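Trilobed Protease (Pyrococcus furiosus, PDB 2GOP) probably hydrolyses peptides as a protease, its beta-propeller domain perhaps controlling which substrates reach the active site. Local coordinates at residues 15-29 / 326-340. Sequence-based numbering, arbitrary orientation.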
loop_
_atom_site.group_PDB
_atom_site.type_symbol
_atom_site.label_atom_id
_atom_site.label_comp_id
_atom_site.label_asym_id
_atom_site.label_seq_id
_atom_site.Cartn_x
_atom_site.Cartn_y
_atom_site.Cartn_z
ATOM N N ALA A 15 -15.371 19.989 12.292
ATOM C CA ALA A 15 -14.739 19.080 13.234
ATOM C C ALA A 15 -14.480 17.782 12.491
ATOM O O ALA A 15 -15.379 17.247 11.848
ATOM C CB ALA A 15 -15.641 18.840 14.421
ATOM N N TYR A 16 -13.248 17.287 12.567
ATOM C CA TYR A 16 -12.856 16.076 11.856
ATOM C C TYR A 16 -12.551 14.963 12.851
ATOM O O TYR A 16 -11.586 15.048 13.611
ATOM C CB TYR A 16 -11.646 16.357 10.963
ATOM C CG TYR A 16 -11.929 17.367 9.877
ATOM C CD1 TYR A 16 -12.568 16.990 8.697
ATOM C CD2 TYR A 16 -11.575 18.704 10.032
ATOM C CE1 TYR A 16 -12.843 17.924 7.695
ATOM C CE2 TYR A 16 -11.851 19.644 9.043
ATOM C CZ TYR A 16 -12.484 19.249 7.875
ATOM O OH TYR A 16 -12.743 20.178 6.885
ATOM N N LEU A 17 -13.380 13.920 12.825
ATOM C CA LEU A 17 -13.298 12.818 13.777
ATOM C C LEU A 17 -12.493 11.652 13.207
ATOM O O LEU A 17 -12.651 11.297 12.044
ATOM C CB LEU A 17 -14.694 12.314 14.145
ATOM C CG LEU A 17 -15.412 13.028 15.298
ATOM C CD1 LEU A 17 -15.554 14.511 15.061
ATOM C CD2 LEU A 17 -16.754 12.390 15.511
ATOM N N SER A 18 -11.666 11.035 14.044
ATOM C CA SER A 18 -10.894 9.877 13.609
ATOM C C SER A 18 -10.656 8.917 14.759
ATOM O O SER A 18 -10.802 9.275 15.924
ATOM C CB SER A 18 -9.553 10.304 12.994
ATOM O OG SER A 18 -8.786 11.093 13.888
ATOM N N ASP A 19 -10.324 7.683 14.398
ATOM C CA ASP A 19 -9.841 6.678 15.334
ATOM C C ASP A 19 -10.797 6.384 16.499
ATOM O O ASP A 19 -10.443 6.589 17.683
ATOM C CB ASP A 19 -8.466 7.087 15.858
ATOM C CG ASP A 19 -7.656 5.907 16.367
ATOM O OD1 ASP A 19 -8.155 4.756 16.300
ATOM O OD2 ASP A 19 -6.518 6.139 16.834
ATOM N N PRO A 20 -11.983 5.838 16.183
ATOM C CA PRO A 20 -12.972 5.507 17.228
ATOM C C PRO A 20 -12.536 4.297 18.039
ATOM O O PRO A 20 -12.006 3.335 17.493
ATOM C CB PRO A 20 -14.229 5.171 16.432
ATOM C CG PRO A 20 -13.718 4.672 15.126
ATOM C CD PRO A 20 -12.457 5.457 14.843
ATOM N N ARG A 21 -12.763 4.367 19.343
ATOM C CA ARG A 21 -12.358 3.334 20.265
ATOM C C ARG A 21 -13.435 3.118 21.304
ATOM O O ARG A 21 -14.158 4.051 21.671
ATOM C CB ARG A 21 -11.073 3.755 20.981
ATOM C CG ARG A 21 -9.885 3.919 20.052
ATOM C CD ARG A 21 -9.281 2.592 19.742
ATOM N NE ARG A 21 -8.554 2.618 18.483
ATOM C CZ ARG A 21 -7.760 1.643 18.060
ATOM N NH1 ARG A 21 -7.584 0.542 18.789
ATOM N NH2 ARG A 21 -7.129 1.779 16.899
ATOM N N THR A 22 -13.515 1.893 21.804
ATOM C CA THR A 22 -14.432 1.590 22.892
ATOM C C THR A 22 -13.914 0.482 23.824
ATOM O O THR A 22 -13.309 -0.492 23.379
ATOM C CB THR A 22 -15.826 1.209 22.344
ATOM O OG1 THR A 22 -16.763 1.135 23.429
ATOM C CG2 THR A 22 -15.770 -0.128 21.596
ATOM N N LYS A 23 -14.135 0.679 25.120
ATOM C CA LYS A 23 -13.954 -0.357 26.135
ATOM C C LYS A 23 -15.037 -0.151 27.164
ATOM O O LYS A 23 -15.249 0.971 27.617
ATOM C CB LYS A 23 -12.597 -0.247 26.830
ATOM C CG LYS A 23 -11.399 -0.533 25.949
ATOM C CD LYS A 23 -11.359 -1.971 25.468
ATOM C CE LYS A 23 -10.084 -2.234 24.682
ATOM N NZ LYS A 23 -9.983 -3.629 24.173
ATOM N N GLY A 24 -15.732 -1.223 27.528
ATOM C CA GLY A 24 -16.787 -1.140 28.516
ATOM C C GLY A 24 -17.858 -0.148 28.114
ATOM O O GLY A 24 -18.453 -0.275 27.051
ATOM N N GLU A 25 -18.100 0.839 28.970
ATOM C CA GLU A 25 -19.107 1.866 28.708
ATOM C C GLU A 25 -18.456 3.183 28.277
ATOM O O GLU A 25 -19.113 4.228 28.235
ATOM C CB GLU A 25 -19.989 2.071 29.947
ATOM C CG GLU A 25 -20.902 0.876 30.262
ATOM C CD GLU A 25 -22.288 0.992 29.639
ATOM O OE1 GLU A 25 -22.407 1.461 28.483
ATOM O OE2 GLU A 25 -23.266 0.602 30.308
ATOM N N LEU A 26 -17.171 3.121 27.942
ATOM C CA LEU A 26 -16.442 4.277 27.424
ATOM C C LEU A 26 -16.248 4.188 25.917
ATOM O O LEU A 26 -15.976 3.114 25.371
ATOM C CB LEU A 26 -15.068 4.399 28.090
ATOM C CG LEU A 26 -15.062 4.776 29.576
ATOM C CD1 LEU A 26 -13.634 4.884 30.084
ATOM C CD2 LEU A 26 -15.823 6.077 29.825
ATOM N N VAL A 27 -16.391 5.330 25.254
ATOM C CA VAL A 27 -15.932 5.482 23.883
ATOM C C VAL A 27 -14.931 6.628 23.882
ATOM O O VAL A 27 -15.006 7.524 24.726
ATOM C CB VAL A 27 -17.090 5.761 22.898
ATOM C CG1 VAL A 27 -18.109 4.632 22.959
ATOM C CG2 VAL A 27 -17.753 7.095 23.193
ATOM N N ALA A 28 -13.975 6.574 22.963
ATOM C CA ALA A 28 -13.065 7.690 22.732
ATOM C C ALA A 28 -12.783 7.839 21.249
ATOM O O ALA A 28 -12.965 6.901 20.458
ATOM C CB ALA A 28 -11.753 7.513 23.501
ATOM N N TYR A 29 -12.335 9.036 20.888
ATOM C CA TYR A 29 -12.014 9.368 19.511
ATOM C C TYR A 29 -11.182 10.631 19.465
ATOM O O TYR A 29 -11.074 11.357 20.459
ATOM C CB TYR A 29 -13.291 9.551 18.677
ATOM C CG TYR A 29 -14.266 10.545 19.245
ATOM C CD1 TYR A 29 -15.179 10.166 20.224
ATOM C CD2 TYR A 29 -14.278 11.875 18.809
ATOM C CE1 TYR A 29 -16.075 11.060 20.743
ATOM C CE2 TYR A 29 -15.174 12.785 19.332
ATOM C CZ TYR A 29 -16.071 12.370 20.298
ATOM O OH TYR A 29 -16.974 13.258 20.826
ATOM N N LEU A 326 -19.723 10.007 15.128
ATOM C CA LEU A 326 -19.629 8.771 15.893
ATOM C C LEU A 326 -21.005 8.162 16.124
ATOM O O LEU A 326 -21.976 8.862 16.443
ATOM C CB LEU A 326 -18.955 9.032 17.241
ATOM C CG LEU A 326 -18.339 7.825 17.956
ATOM C CD1 LEU A 326 -17.052 7.411 17.299
ATOM C CD2 LEU A 326 -18.100 8.153 19.419
ATOM N N PHE A 327 -21.071 6.843 15.970
ATOM C CA PHE A 327 -22.293 6.073 16.175
ATOM C C PHE A 327 -21.952 4.851 17.005
ATOM O O PHE A 327 -20.828 4.359 16.946
ATOM C CB PHE A 327 -22.863 5.601 14.830
ATOM C CG PHE A 327 -23.386 6.707 13.948
ATOM C CD1 PHE A 327 -22.518 7.467 13.178
ATOM C CD2 PHE A 327 -24.744 6.969 13.869
ATOM C CE1 PHE A 327 -22.995 8.480 12.358
ATOM C CE2 PHE A 327 -25.234 7.983 13.046
ATOM C CZ PHE A 327 -24.363 8.735 12.292
ATOM N N THR A 328 -22.923 4.356 17.769
ATOM C CA THR A 328 -22.789 3.055 18.424
ATOM C C THR A 328 -23.815 2.079 17.866
ATOM O O THR A 328 -24.779 2.466 17.206
ATOM C CB THR A 328 -22.936 3.123 19.973
ATOM O OG1 THR A 328 -24.181 3.730 20.328
ATOM C CG2 THR A 328 -21.778 3.906 20.610
ATOM N N TRP A 329 -23.591 0.799 18.127
ATOM C CA TRP A 329 -24.515 -0.219 17.685
ATOM C C TRP A 329 -24.528 -1.374 18.694
ATOM O O TRP A 329 -23.484 -1.950 19.000
ATOM C CB TRP A 329 -24.130 -0.675 16.278
ATOM C CG TRP A 329 -25.155 -1.498 15.621
ATOM C CD1 TRP A 329 -26.193 -1.062 14.844
ATOM C CD2 TRP A 329 -25.258 -2.914 15.677
ATOM N NE1 TRP A 329 -26.940 -2.133 14.413
ATOM C CE2 TRP A 329 -26.387 -3.282 14.913
ATOM C CE3 TRP A 329 -24.511 -3.914 16.310
ATOM C CZ2 TRP A 329 -26.780 -4.606 14.755
ATOM C CZ3 TRP A 329 -24.907 -5.236 16.151
ATOM C CH2 TRP A 329 -26.030 -5.567 15.380
ATOM N N ASP A 330 -25.715 -1.656 19.237
ATOM C CA ASP A 330 -25.922 -2.753 20.186
ATOM C C ASP A 330 -27.048 -3.686 19.725
ATOM O O ASP A 330 -27.708 -4.327 20.541
ATOM C CB ASP A 330 -26.252 -2.185 21.574
ATOM C CG ASP A 330 -27.594 -1.444 21.620
ATOM O OD1 ASP A 330 -28.215 -1.210 20.561
ATOM O OD2 ASP A 330 -28.026 -1.084 22.733
ATOM N N GLY A 331 -27.246 -3.757 18.412
ATOM C CA GLY A 331 -28.458 -4.324 17.822
ATOM C C GLY A 331 -29.250 -3.209 17.161
ATOM O O GLY A 331 -30.050 -3.448 16.251
ATOM N N GLU A 332 -29.006 -1.987 17.635
ATOM C CA GLU A 332 -29.659 -0.775 17.156
ATOM C C GLU A 332 -28.607 0.328 17.003
ATOM O O GLU A 332 -27.687 0.413 17.813
ATOM C CB GLU A 332 -30.706 -0.334 18.184
ATOM C CG GLU A 332 -31.505 0.914 17.818
ATOM C CD GLU A 332 -32.917 0.602 17.367
ATOM O OE1 GLU A 332 -33.097 -0.346 16.568
ATOM O OE2 GLU A 332 -33.847 1.310 17.814
ATOM N N GLU A 333 -28.758 1.179 15.992
ATOM C CA GLU A 333 -27.852 2.318 15.815
ATOM C C GLU A 333 -28.307 3.496 16.668
ATOM O O GLU A 333 -29.499 3.764 16.778
ATOM C CB GLU A 333 -27.766 2.751 14.349
ATOM C CG GLU A 333 -26.708 3.824 14.085
ATOM C CD GLU A 333 -26.490 4.094 12.603
ATOM O OE1 GLU A 333 -27.290 4.850 12.020
ATOM O OE2 GLU A 333 -25.509 3.575 12.020
ATOM N N LYS A 334 -27.339 4.186 17.267
ATOM C CA LYS A 334 -27.569 5.458 17.951
ATOM C C LYS A 334 -26.451 6.423 17.559
ATOM O O LYS A 334 -25.285 6.037 17.519
ATOM C CB LYS A 334 -27.586 5.265 19.466
ATOM C CG LYS A 334 -28.722 4.380 19.947
ATOM C CD LYS A 334 -29.033 4.564 21.430
ATOM C CE LYS A 334 -30.350 3.874 21.798
ATOM N NZ LYS A 334 -30.847 4.244 23.164
ATOM N N GLN A 335 -26.809 7.665 17.249
ATOM C CA GLN A 335 -25.820 8.682 16.933
ATOM C C GLN A 335 -25.335 9.333 18.220
ATOM O O GLN A 335 -26.148 9.809 19.020
ATOM C CB GLN A 335 -26.410 9.736 16.006
ATOM C CG GLN A 335 -25.363 10.681 15.433
ATOM C CD GLN A 335 -25.898 11.565 14.328
ATOM O OE1 GLN A 335 -26.942 11.284 13.736
ATOM N NE2 GLN A 335 -25.175 12.644 14.038
ATOM N N LEU A 336 -24.015 9.373 18.410
ATOM C CA LEU A 336 -23.427 9.945 19.626
ATOM C C LEU A 336 -22.900 11.368 19.481
ATOM O O LEU A 336 -22.872 12.111 20.461
ATOM C CB LEU A 336 -22.297 9.059 20.146
ATOM C CG LEU A 336 -22.704 7.721 20.748
ATOM C CD1 LEU A 336 -21.483 7.093 21.409
ATOM C CD2 LEU A 336 -23.841 7.865 21.744
ATOM N N THR A 337 -22.438 11.735 18.288
ATOM C CA THR A 337 -21.906 13.080 18.057
ATOM C C THR A 337 -22.679 13.788 16.948
ATOM O O THR A 337 -23.257 13.148 16.073
ATOM C CB THR A 337 -20.391 13.066 17.702
ATOM O OG1 THR A 337 -20.187 12.415 16.444
ATOM C CG2 THR A 337 -19.580 12.357 18.769
ATOM N N ASP A 338 -22.690 15.116 17.005
ATOM C CA ASP A 338 -23.300 15.936 15.955
ATOM C C ASP A 338 -22.543 17.256 15.810
ATOM O O ASP A 338 -23.137 18.316 15.643
ATOM C CB ASP A 338 -24.787 16.162 16.245
ATOM C CG ASP A 338 -25.040 16.846 17.589
ATOM O OD1 ASP A 338 -24.087 17.069 18.358
ATOM O OD2 ASP A 338 -26.209 17.166 17.876
ATOM N N TYR A 339 -21.217 17.170 15.876
ATOM C CA TYR A 339 -20.357 18.353 15.912
ATOM C C TYR A 339 -20.663 19.296 14.763
ATOM O O TYR A 339 -20.804 20.506 14.951
ATOM C CB TYR A 339 -18.883 17.936 15.865
ATOM C CG TYR A 339 -18.364 17.389 17.176
ATOM C CD1 TYR A 339 -18.085 18.243 18.245
ATOM C CD2 TYR A 339 -18.144 16.026 17.350
ATOM C CE1 TYR A 339 -17.602 17.753 19.455
ATOM C CE2 TYR A 339 -17.670 15.528 18.554
ATOM C CZ TYR A 339 -17.398 16.395 19.604
ATOM O OH TYR A 339 -16.921 15.905 20.797
ATOM N N ASN A 340 -20.794 18.736 13.572
ATOM C CA ASN A 340 -20.925 19.546 12.365
ATOM C C ASN A 340 -22.337 19.981 12.009
ATOM O O ASN A 340 -22.513 20.872 11.176
ATOM C CB ASN A 340 -20.266 18.812 11.206
ATOM C CG ASN A 340 -18.788 18.722 11.390
ATOM O OD1 ASN A 340 -18.108 19.745 11.422
ATOM N ND2 ASN A 340 -18.277 17.510 11.571
#
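Tyr29 OH and Tyr339 OH meet at 2.6 Å in a hydrogen bond that links the first and last blades of a seven-bladed beta-propeller. This is the open Velcro seam: the four-stranded sheets 16-59 and 303-335 are each built from one end of the chain, with no strand exchanged to close the ring. The blades instead pack by their faces, strands 26-29 and 326-329 running roughly antiparallel, at 150°, with axes 9.7 Å apart. The two tyrosines come from opposite directions, each hydroxyl lying at the edge of the other ring. Tyr29 has CG between its backbone N and carbonyl carbon (chi1 54°), which sends the ring toward the last blade. There CD1 of Tyr29 touches CD2 of Leu326 at 3.6 Å. The other branch of Leu326, CD1, rests on CB of Pro20. Val27 and Leu326 slide past each other, CG2 of Val27 by CD2 of Leu326, and the same CG2 meets CD1 of Leu336 tip to tip. At Ala15, the Asn340 carboxamide pairs with the backbone much as a neighbouring strand would. Its OD1 accepts from Ala15 N at 2.9 Å (169° at the hydrogen), while its ND2 donates to Ala15 O, also at 2.9 Å; both oxygens use a lone pair in the carbonyl plane. Replacing Asn340 with alanine would remove both bonds and would probably leave the N-H and carbonyl of Ala15 without their mates on the last blade. Glu325 OE1 bonds to Thr337 OG1 and Tyr339 N, and its OE2 to Asn340 N, holding this loop in place. Between the two polar links, Leu17 forks: CD1 lies against Tyr339 CD2 at 3.8 Å, and CD2 makes van der Waals contact at 3.6 Å with Thr337 OG1, which accepts from Leu326 N at 2.8 Å.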